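Local coordinates for probable E3 ubiquitin-protein ligase HERC1 (Homo sapiens, PDB 4QT6) that is probably an E3 ubiquitin-protein ligase of the HECT type, whose SPRY domain, the part described here, is probably a protein-interaction module, at residues Trp41-Val46 and Val151-Met156; Gln16-Gly21 and Pro138-Tyr143. All coordinates share one frame; numbering follows the deposited sequence. Where two conformers were deposited one is given.

Interaction 1: residues Trp41-Val46 and Val151-Met156; sequences WKFYIV and VKICDM. With ARF (formamide), chain F.
Lys-42 and Cys-154 exchange two backbone hydrogen bonds, and Tyr-44 and Lys-152 two more. The bond from Lys-42 N to Cys-154 O, 2.9 Å, is nearly straight at the hydrogen (176°). Between the two pairs, Phe-43 and Ile-153 form a non-hydrogen-bonded pair, where Phe-43 CA makes a CA-H...O contact of 3.3 Å with Lys-152 O.

This is the antiparallel pairing of strands 38-47 and 150-154 in one sheet of the SPRY beta-sandwich. Trp-41, Phe-43, Ile-45, Val-151 and Ile-153 line the face turned to the other sheet, where Val-140 of strand 137-142 packs on Phe-43 and Val-151, and Pro-138 on Trp-41 and Ile-153.

Among the apolar contacts, the Phe-43 ring meets its direct partner Ile-153 and the diagonal Val-151, CE1 against Ile-153 CG1 and CD1 against Val-151 CG1 at 3.7 Å. Ile-153 CG1, anti to its own nitrogen (chi1 -167°), also reaches Trp-41 CD1 at 3.8 Å, and CD1 beyond it lies 3.5 Å from the formamide carbon. Trp-41 NE1 sits 3.3 Å above one face of the Phe-43 ring, toward its rim.

On the other face of the sheet, Cys-154 SG lies 4.0 Å from Tyr-44 CB. The extended Lys-42 chain carries CE to 3.3 Å from Met-156 O, and its NZ is hydrogen-bonded to Met-158 O. With an alanine here, Met-158 O would probably lose its ammonium partner and the Met-156 carbonyl its methylene cover.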
ATOM      1  N   TRP A  41      -8.579  -1.875   6.830  1.00 16.89           N
ATOM      2  CA  TRP A  41      -7.450  -2.562   7.454  1.00 16.34           C
ATOM      3  C   TRP A  41      -6.348  -1.534   7.731  1.00 16.33           C
ATOM      4  O   TRP A  41      -6.495  -0.346   7.403  1.00 16.24           O
ATOM      5  CB  TRP A  41      -6.931  -3.715   6.579  1.00 16.29           C
ATOM      6  CG  TRP A  41      -6.180  -3.227   5.401  1.00 16.51           C
ATOM      7  CD1 TRP A  41      -4.829  -3.179   5.266  1.00 15.75           C
ATOM      8  CD2 TRP A  41      -6.723  -2.714   4.171  1.00 16.29           C
ATOM      9  NE1 TRP A  41      -4.496  -2.662   4.062  1.00 15.88           N
ATOM     10  CE2 TRP A  41      -5.632  -2.386   3.353  1.00 16.98           C
ATOM     11  CE3 TRP A  41      -8.025  -2.529   3.680  1.00 18.22           C
ATOM     12  CZ2 TRP A  41      -5.775  -1.846   2.075  1.00 17.59           C
ATOM     13  CZ3 TRP A  41      -8.183  -1.977   2.413  1.00 18.07           C
ATOM     14  CH2 TRP A  41      -7.053  -1.644   1.618  1.00 18.35           C
ATOM     15  N   LYS A  42      -5.243  -1.982   8.326  1.00 16.75           N
ATOM     16  CA  LYS A  42      -4.114  -1.107   8.569  1.00 17.85           C
ATOM     17  C   LYS A  42      -2.812  -1.693   8.060  1.00 16.55           C
ATOM     18  O   LYS A  42      -2.643  -2.893   7.995  1.00 16.70           O
ATOM     19  CB  LYS A  42      -3.967  -0.793  10.066  1.00 18.87           C
ATOM     20  CG  LYS A  42      -5.145  -0.059  10.654  1.00 20.58           C
ATOM     21  CD  LYS A  42      -4.933   0.252  12.110  1.00 24.07           C
ATOM     22  CE  LYS A  42      -6.075   1.081  12.655  1.00 28.15           C
ATOM     23  NZ  LYS A  42      -6.023   1.134  14.138  1.00 31.80           N
ATOM     24  N   PHE A  43      -1.920  -0.806   7.628  1.00 16.54           N
ATOM     25  CA  PHE A  43      -0.517  -1.151   7.459  1.00 17.90           C
ATOM     26  C   PHE A  43       0.266  -0.540   8.590  1.00 18.62           C
ATOM     27  O   PHE A  43      -0.018   0.588   8.997  1.00 19.77           O
ATOM     28  CB  PHE A  43       0.018  -0.630   6.137  1.00 18.67           C
ATOM     29  CG  PHE A  43      -0.483  -1.383   4.931  1.00 18.69           C
ATOM     30  CD1 PHE A  43      -0.145  -2.713   4.754  1.00 19.75           C
ATOM     31  CD2 PHE A  43      -1.209  -0.752   3.956  1.00 20.45           C
ATOM     32  CE1 PHE A  43      -0.573  -3.410   3.642  1.00 20.59           C
ATOM     33  CE2 PHE A  43      -1.627  -1.446   2.823  1.00 19.26           C
ATOM     34  CZ  PHE A  43      -1.283  -2.754   2.663  1.00 20.32           C
ATOM     35  N   TYR A  44       1.248  -1.288   9.103  1.00 17.64           N
ATOM     36  CA  TYR A  44       2.132  -0.799  10.150  1.00 18.71           C
ATOM     37  C   TYR A  44       3.550  -0.852   9.594  1.00 18.31           C
ATOM     38  O   TYR A  44       3.990  -1.890   9.061  1.00 17.29           O
ATOM     39  CB  TYR A  44       1.998  -1.650  11.401  1.00 18.53           C
ATOM     40  CG  TYR A  44       2.996  -1.288  12.453  1.00 19.67           C
ATOM     41  CD1 TYR A  44       2.872  -0.101  13.163  1.00 20.74           C
ATOM     42  CD2 TYR A  44       4.077  -2.115  12.720  1.00 19.40           C
ATOM     43  CE1 TYR A  44       3.799   0.244  14.139  1.00 20.66           C
ATOM     44  CE2 TYR A  44       5.014  -1.770  13.682  1.00 21.32           C
ATOM     45  CZ  TYR A  44       4.861  -0.588  14.383  1.00 20.74           C
ATOM     46  OH  TYR A  44       5.770  -0.236  15.368  1.00 24.87           O
ATOM     47  N   ILE A  45       4.252   0.272   9.670  1.00 18.39           N
ATOM     48  CA  ILE A  45       5.592   0.365   9.088  1.00 19.25           C
ATOM     49  C   ILE A  45       6.636  -0.164  10.088  1.00 20.75           C
ATOM     50  O   ILE A  45       7.020   0.503  11.064  1.00 22.49           O
ATOM     51  CB  ILE A  45       5.952   1.787   8.593  1.00 19.64           C
ATOM     52  CG1 ILE A  45       4.806   2.408   7.766  1.00 20.33           C
ATOM     53  CG2 ILE A  45       7.242   1.752   7.802  1.00 19.57           C
ATOM     54  CD1 ILE A  45       4.385   1.646   6.542  1.00 20.55           C
ATOM     55  N   VAL A  46       7.070  -1.397   9.849  1.00 20.46           N
ATOM     56  CA  VAL A  46       7.963  -2.085  10.793  1.00 21.13           C
ATOM     57  C   VAL A  46       9.383  -1.518  10.730  1.00 21.08           C
ATOM     58  O   VAL A  46      10.039  -1.310  11.770  1.00 21.07           O
ATOM     59  CB  VAL A  46       7.972  -3.608  10.542  1.00 20.73           C
ATOM     60  CG1 VAL A  46       9.052  -4.283  11.361  1.00 20.73           C
ATOM     61  CG2 VAL A  46       6.624  -4.236  10.896  1.00 20.08           C
ATOM     62  N   VAL A 151       6.890  -4.016   6.098  1.00 17.77           N
ATOM     63  CA  VAL A 151       5.529  -3.523   6.386  1.00 17.47           C
ATOM     64  C   VAL A 151       4.661  -4.682   6.841  1.00 17.39           C
ATOM     65  O   VAL A 151       4.638  -5.742   6.201  1.00 17.73           O
ATOM     66  CB  VAL A 151       4.901  -2.863   5.127  1.00 17.42           C
ATOM     67  CG1 VAL A 151       3.483  -2.350   5.390  1.00 17.07           C
ATOM     68  CG2 VAL A 151       5.783  -1.725   4.627  1.00 18.97           C
ATOM     69  N   LYS A 152       3.912  -4.464   7.915  1.00 16.22           N
ATOM     70  CA  LYS A 152       2.976  -5.436   8.433  1.00 16.98           C
ATOM     71  C   LYS A 152       1.550  -5.091   8.007  1.00 17.41           C
ATOM     72  O   LYS A 152       1.143  -3.928   8.095  1.00 18.32           O
ATOM     73  CB  LYS A 152       3.061  -5.452   9.961  1.00 17.68           C
ATOM     74  CG  LYS A 152       2.131  -6.439  10.637  1.00 18.37           C
ATOM     75  CD  LYS A 152       2.404  -6.540  12.125  1.00 18.78           C
ATOM     76  CE  LYS A 152       1.420  -7.490  12.779  1.00 20.51           C
ATOM     77  NZ  LYS A 152       1.793  -7.869  14.169  1.00 19.85           N
ATOM     78  N   ILE A 153       0.796  -6.105   7.593  1.00 16.59           N
ATOM     79  CA  ILE A 153      -0.625  -5.919   7.357  1.00 17.18           C
ATOM     80  C   ILE A 153      -1.406  -6.357   8.606  1.00 17.73           C
ATOM     81  O   ILE A 153      -1.130  -7.415   9.172  1.00 19.10           O
ATOM     82  CB  ILE A 153      -1.083  -6.619   6.037  1.00 16.59           C
ATOM     83  CG1 ILE A 153      -2.489  -6.145   5.637  1.00 17.20           C
ATOM     84  CG2 ILE A 153      -0.991  -8.128   6.130  1.00 17.33           C
ATOM     85  CD1 ILE A 153      -2.908  -6.593   4.242  1.00 17.27           C
ATOM     86  N   CYS A 154      -2.377  -5.545   9.009  1.00 18.21           N
ATOM     87  CA  CYS A 154      -3.084  -5.625  10.288  1.00 19.20           C
ATOM     88  C   CYS A 154      -4.570  -5.465  10.148  1.00 21.15           C
ATOM     89  O   CYS A 154      -5.043  -4.761   9.261  1.00 22.00           O
ATOM     90  CB  CYS A 154      -2.707  -4.425  11.158  1.00 21.03           C
ATOM     91  SG  CYS A 154      -0.979  -4.245  11.512  1.00 24.05           S
ATOM     92  N   ASP A 155      -5.300  -6.064  11.077  1.00 23.23           N
ATOM     93  CA  ASP A 155      -6.738  -5.862  11.176  0.50 24.87           C
ATOM     94  C   ASP A 155      -7.032  -4.440  11.652  1.00 25.73           C
ATOM     95  O   ASP A 155      -6.169  -3.743  12.215  1.00 23.85           O
ATOM     96  CB  ASP A 155      -7.371  -6.885  12.116  0.50 25.60           C
ATOM     97  CG  ASP A 155      -7.184  -6.527  13.581  0.50 27.61           C
ATOM     98  OD1 ASP A 155      -8.024  -5.771  14.130  0.50 26.57           O
ATOM     99  OD2 ASP A 155      -6.204  -7.007  14.182  0.50 28.77           O
HETATM  100  N   MSE A 156      -8.258  -3.983  11.436  0.50 25.84           N
HETATM  101  CA  MSE A 156      -8.565  -2.573  11.657  0.50 26.41           C
HETATM  102  C   MSE A 156      -8.588  -2.173  13.121  0.50 29.31           C
HETATM  103  O   MSE A 156      -8.581  -0.974  13.419  0.50 33.83           O
HETATM  104  CB  MSE A 156      -9.891  -2.256  10.953  0.50 23.87           C
HETATM  105  CG  MSE A 156     -11.074  -2.561  11.852  0.50 22.57           C
HETATM  106 SE   MSE A 156     -12.752  -1.904  11.022  0.50 20.31          SE
HETATM  107  CE  MSE A 156     -13.206  -0.381  12.174  0.50 23.29           C
TER
HETATM  108  N   ARF F2205      -6.150  -8.385   4.274  1.00 39.71           N
HETATM  109  C   ARF F2205      -5.344  -8.863   5.237  1.00 41.32           C
HETATM  110  O   ARF F2205      -4.476  -9.677   4.933  1.00 39.14           O

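Interaction 2: residues Gln16-Gly21 and Pro138-Tyr143; sequences QILTHG and PCVMFY. With ARF (formamide), chain B.
His-20 and Phe-142 meet through different first torsions: the imidazole stands anti to the backbone nitrogen (chi1 -176°), whereas the phenyl ring lies beside its nitrogen and anti to the carbonyl carbon (chi1 -55°). The side chains, coming from facing strands, slide past each other in opposite directions, and each lays its ring over the other's CB. His-20 CB is 3.7 Å from the centroid of the Phe-142 ring, and Phe-142 CB is 3.7 Å from the centroid of the imidazole, a reciprocal pair of CH-pi contacts. The ring planes are 15° from parallel but slid apart, with centroids 4.9 Å apart, so the rings barely overlap. Closest of all are His-20 CB and Phe-142 CD2, at 3.4 Å.

Both imidazole nitrogens are hydrogen-bonded, ND1 to Glu-149 OE1 and NE2 to Gly-24 O, which fixes the rotation of the ring above Phe-142 CB. Both partners are acceptors, so the ring is probably protonated at both nitrogens, a cation that the Glu-149 carboxylate would favour. Two residues earlier, Leu-18 CD2 serves two partners, Val-140 CB at 3.8 Å and Phe-142 CE2 at the same distance.

At the end of 138-143, Tyr-143 OH donates a 2.6 Å hydrogen bond to the oxygen of a formamide lying at the edge of its ring. Arg-79 NE also bonds this hydroxyl, and Asn-52 OD1 and Glu-53 O bind the same formamide.

No backbone hydrogen bond joins strands 17-20 and 138-142, whose axes approach to 8.4 Å: they belong to different sheets that face each other, and side chains such as these, filling the gap, form part of the core of a SPRY beta-sandwich.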
ATOM      1  N   GLN A  16       2.549 -12.233   7.882  1.00 19.24           N
ATOM      2  CA  GLN A  16       1.974 -10.912   8.196  1.00 20.09           C
ATOM      3  C   GLN A  16       2.826  -9.765   7.685  1.00 19.48           C
ATOM      4  O   GLN A  16       2.365  -8.623   7.646  1.00 18.93           O
ATOM      5  CB  GLN A  16       1.886 -10.739   9.732  1.00 23.42           C
ATOM      6  CG  GLN A  16       1.167 -11.833  10.515  1.00 26.31           C
ATOM      7  CD  GLN A  16       1.201 -11.588  12.037  0.50 25.18           C
ATOM      8  OE1 GLN A  16       2.023 -10.816  12.553  0.50 23.96           O
ATOM      9  NE2 GLN A  16       0.335 -12.274  12.760  0.50 24.45           N
ATOM     10  N   ILE A  17       4.087 -10.034   7.373  1.00 17.46           N
ATOM     11  CA  ILE A  17       5.020  -8.971   7.023  1.00 18.59           C
ATOM     12  C   ILE A  17       5.547  -9.154   5.617  1.00 18.58           C
ATOM     13  O   ILE A  17       5.838 -10.274   5.182  1.00 18.94           O
ATOM     14  CB  ILE A  17       6.167  -8.887   8.057  1.00 19.94           C
ATOM     15  CG1 ILE A  17       5.595  -8.317   9.370  1.00 22.84           C
ATOM     16  CG2 ILE A  17       7.351  -8.036   7.597  1.00 20.64           C
ATOM     17  CD1 ILE A  17       6.507  -8.527  10.550  1.00 25.63           C
ATOM     18  N   LEU A  18       5.668  -8.036   4.899  1.00 17.50           N
ATOM     19  CA  LEU A  18       6.309  -8.036   3.604  1.00 17.57           C
ATOM     20  C   LEU A  18       7.637  -7.317   3.757  1.00 18.58           C
ATOM     21  O   LEU A  18       7.691  -6.163   4.230  1.00 17.98           O
ATOM     22  CB  LEU A  18       5.448  -7.334   2.543  1.00 16.72           C
ATOM     23  CG  LEU A  18       5.987  -7.432   1.115  1.00 17.46           C
ATOM     24  CD1 LEU A  18       5.737  -8.813   0.557  1.00 18.47           C
ATOM     25  CD2 LEU A  18       5.343  -6.361   0.226  1.00 18.32           C
ATOM     26  N   THR A  19       8.703  -8.006   3.358  1.00 19.38           N
ATOM     27  CA  THR A  19      10.049  -7.478   3.459  1.00 20.11           C
ATOM     28  C   THR A  19      10.640  -7.262   2.082  1.00 19.04           C
ATOM     29  O   THR A  19      10.583  -8.155   1.238  1.00 20.64           O
ATOM     30  CB  THR A  19      10.933  -8.453   4.278  1.00 20.12           C
ATOM     31  OG1 THR A  19      10.400  -8.556   5.601  1.00 22.42           O
ATOM     32  CG2 THR A  19      12.398  -7.985   4.312  1.00 21.52           C
ATOM     33  N   HIS A  20      11.221  -6.080   1.858  1.00 20.14           N
ATOM     34  CA  HIS A  20      11.797  -5.758   0.573  1.00 20.50           C
ATOM     35  C   HIS A  20      13.087  -6.565   0.452  1.00 21.70           C
ATOM     36  O   HIS A  20      13.939  -6.496   1.337  1.00 23.67           O
ATOM     37  CB  HIS A  20      12.090  -4.270   0.473  1.00 20.06           C
ATOM     38  CG  HIS A  20      12.587  -3.845  -0.860  1.00 19.27           C
ATOM     39  ND1 HIS A  20      13.226  -2.638  -1.064  1.00 20.56           N
ATOM     40  CD2 HIS A  20      12.538  -4.454  -2.068  1.00 19.74           C
ATOM     41  CE1 HIS A  20      13.529  -2.520  -2.342  1.00 19.97           C
ATOM     42  NE2 HIS A  20      13.151  -3.616  -2.967  1.00 20.94           N
ATOM     43  N   GLY A  21      13.174  -7.378  -0.591  1.00 21.33           N
ATOM     44  CA  GLY A  21      14.292  -8.303  -0.763  1.00 24.99           C
ATOM     45  C   GLY A  21      15.223  -7.873  -1.868  1.00 26.46           C
ATOM     46  O   GLY A  21      15.343  -6.684  -2.180  1.00 26.36           O
ATOM     47  N   PRO A 138      -5.166  -5.317  -1.008  1.00 15.75           N
ATOM     48  CA  PRO A 138      -4.160  -4.542  -0.262  1.00 14.89           C
ATOM     49  C   PRO A 138      -2.745  -4.828  -0.754  1.00 15.22           C
ATOM     50  O   PRO A 138      -2.426  -5.978  -1.085  1.00 16.09           O
ATOM     51  CB  PRO A 138      -4.359  -5.017   1.181  1.00 15.02           C
ATOM     52  CG  PRO A 138      -5.787  -5.429   1.232  1.00 15.19           C
ATOM     53  CD  PRO A 138      -6.101  -6.027  -0.106  1.00 15.01           C
ATOM     54  N   CYS A 139      -1.919  -3.795  -0.863  1.00 14.86           N
ATOM     55  CA  CYS A 139      -0.551  -3.950  -1.376  1.00 15.59           C
ATOM     56  C   CYS A 139       0.426  -2.975  -0.800  1.00 15.45           C
ATOM     57  O   CYS A 139       0.064  -1.945  -0.274  1.00 15.57           O
ATOM     58  CB  CYS A 139      -0.501  -3.812  -2.894  1.00 16.76           C
ATOM     59  SG  CYS A 139      -0.753  -2.153  -3.522  1.00 17.37           S
ATOM     60  N   VAL A 140       1.689  -3.336  -0.957  1.00 15.53           N
ATOM     61  CA  VAL A 140       2.831  -2.526  -0.584  1.00 16.67           C
ATOM     62  C   VAL A 140       3.767  -2.577  -1.773  1.00 17.50           C
ATOM     63  O   VAL A 140       3.905  -3.628  -2.408  1.00 17.69           O
ATOM     64  CB  VAL A 140       3.506  -3.111   0.675  1.00 17.62           C
ATOM     65  CG1 VAL A 140       4.794  -2.386   0.995  1.00 17.91           C
ATOM     66  CG2 VAL A 140       2.542  -3.062   1.849  1.00 16.28           C
HETATM   67  N   MSE A 141       4.395  -1.446  -2.085  0.65 17.91           N
HETATM   68  CA  MSE A 141       5.400  -1.379  -3.157  0.65 19.38           C
HETATM   69  C   MSE A 141       6.615  -0.672  -2.607  1.00 19.37           C
HETATM   70  O   MSE A 141       6.469   0.257  -1.816  1.00 20.63           O
HETATM   71  CB  MSE A 141       4.752  -0.619  -4.320  0.65 21.14           C
HETATM   72  CG  MSE A 141       5.528  -0.551  -5.632  0.65 22.68           C
HETATM   73 SE   MSE A 141       6.828   0.939  -5.695  0.65 27.09          SE
HETATM   74  CE  MSE A 141       5.966   2.279  -4.548  0.65 28.00           C
ATOM     75  N   PHE A 142       7.805  -1.103  -3.019  1.00 19.11           N
ATOM     76  CA  PHE A 142       9.043  -0.443  -2.649  1.00 19.45           C
ATOM     77  C   PHE A 142       9.763   0.042  -3.902  1.00 19.81           C
ATOM     78  O   PHE A 142       9.991  -0.747  -4.819  1.00 20.49           O
ATOM     79  CB  PHE A 142       9.940  -1.422  -1.902  1.00 18.74           C
ATOM     80  CG  PHE A 142       9.298  -2.058  -0.699  1.00 18.83           C
ATOM     81  CD1 PHE A 142       9.059  -1.322   0.466  1.00 18.18           C
ATOM     82  CD2 PHE A 142       8.970  -3.415  -0.718  1.00 18.11           C
ATOM     83  CE1 PHE A 142       8.477  -1.922   1.565  1.00 18.43           C
ATOM     84  CE2 PHE A 142       8.382  -4.023   0.394  1.00 17.89           C
ATOM     85  CZ  PHE A 142       8.133  -3.268   1.521  1.00 18.04           C
ATOM     86  N   TYR A 143      10.101   1.330  -3.933  1.00 21.70           N
ATOM     87  CA  TYR A 143      10.814   1.905  -5.088  1.00 22.65           C
ATOM     88  C   TYR A 143      12.282   2.116  -4.822  1.00 24.04           C
ATOM     89  O   TYR A 143      13.013   2.592  -5.711  1.00 25.60           O
ATOM     90  CB  TYR A 143      10.160   3.196  -5.597  1.00 22.50           C
ATOM     91  CG  TYR A 143      10.015   4.288  -4.574  1.00 22.81           C
ATOM     92  CD1 TYR A 143      11.069   5.138  -4.283  1.00 22.61           C
ATOM     93  CD2 TYR A 143       8.826   4.470  -3.884  1.00 22.42           C
ATOM     94  CE1 TYR A 143      10.946   6.121  -3.337  1.00 22.58           C
ATOM     95  CE2 TYR A 143       8.687   5.470  -2.937  1.00 21.87           C
ATOM     96  CZ  TYR A 143       9.741   6.315  -2.685  1.00 22.00           C
ATOM     97  OH  TYR A 143       9.595   7.311  -1.763  1.00 21.40           O
TER
HETATM   98  N   ARF B2201      13.068   8.970  -0.280  1.00 29.08           N
HETATM   99  C   ARF B2201      12.460   9.582  -1.294  1.00 29.52           C
HETATM  100  O   ARF B2201      11.466   9.097  -1.813  1.00 27.79           O

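Overall arrangement
Interaction 1 is a pairing within one sheet, interaction 2 a contact between the two sheets, and their centres lie 11 Å apart. Strand 150-154 connects them: it sits between strands 38-47 and 17-20, with Val-151 O 2.8 Å from Leu-18 N and Ile-153 N 3.0 Å from Gln-16 O, both probable hydrogen bonds. From the opposing sheet, Cys-139 O comes within 3.3 Å of Phe-43 CZ, and Val-140 packs against Leu-18, Phe-43 and Val-151, so both contacts feed one apolar core. The formamides lie at different sites: the one beside Ile-153 is hydrogen-bonded to Gly-1 N and Tyr-39 OH, the other to Tyr-143 OH and Arg-79 NH2.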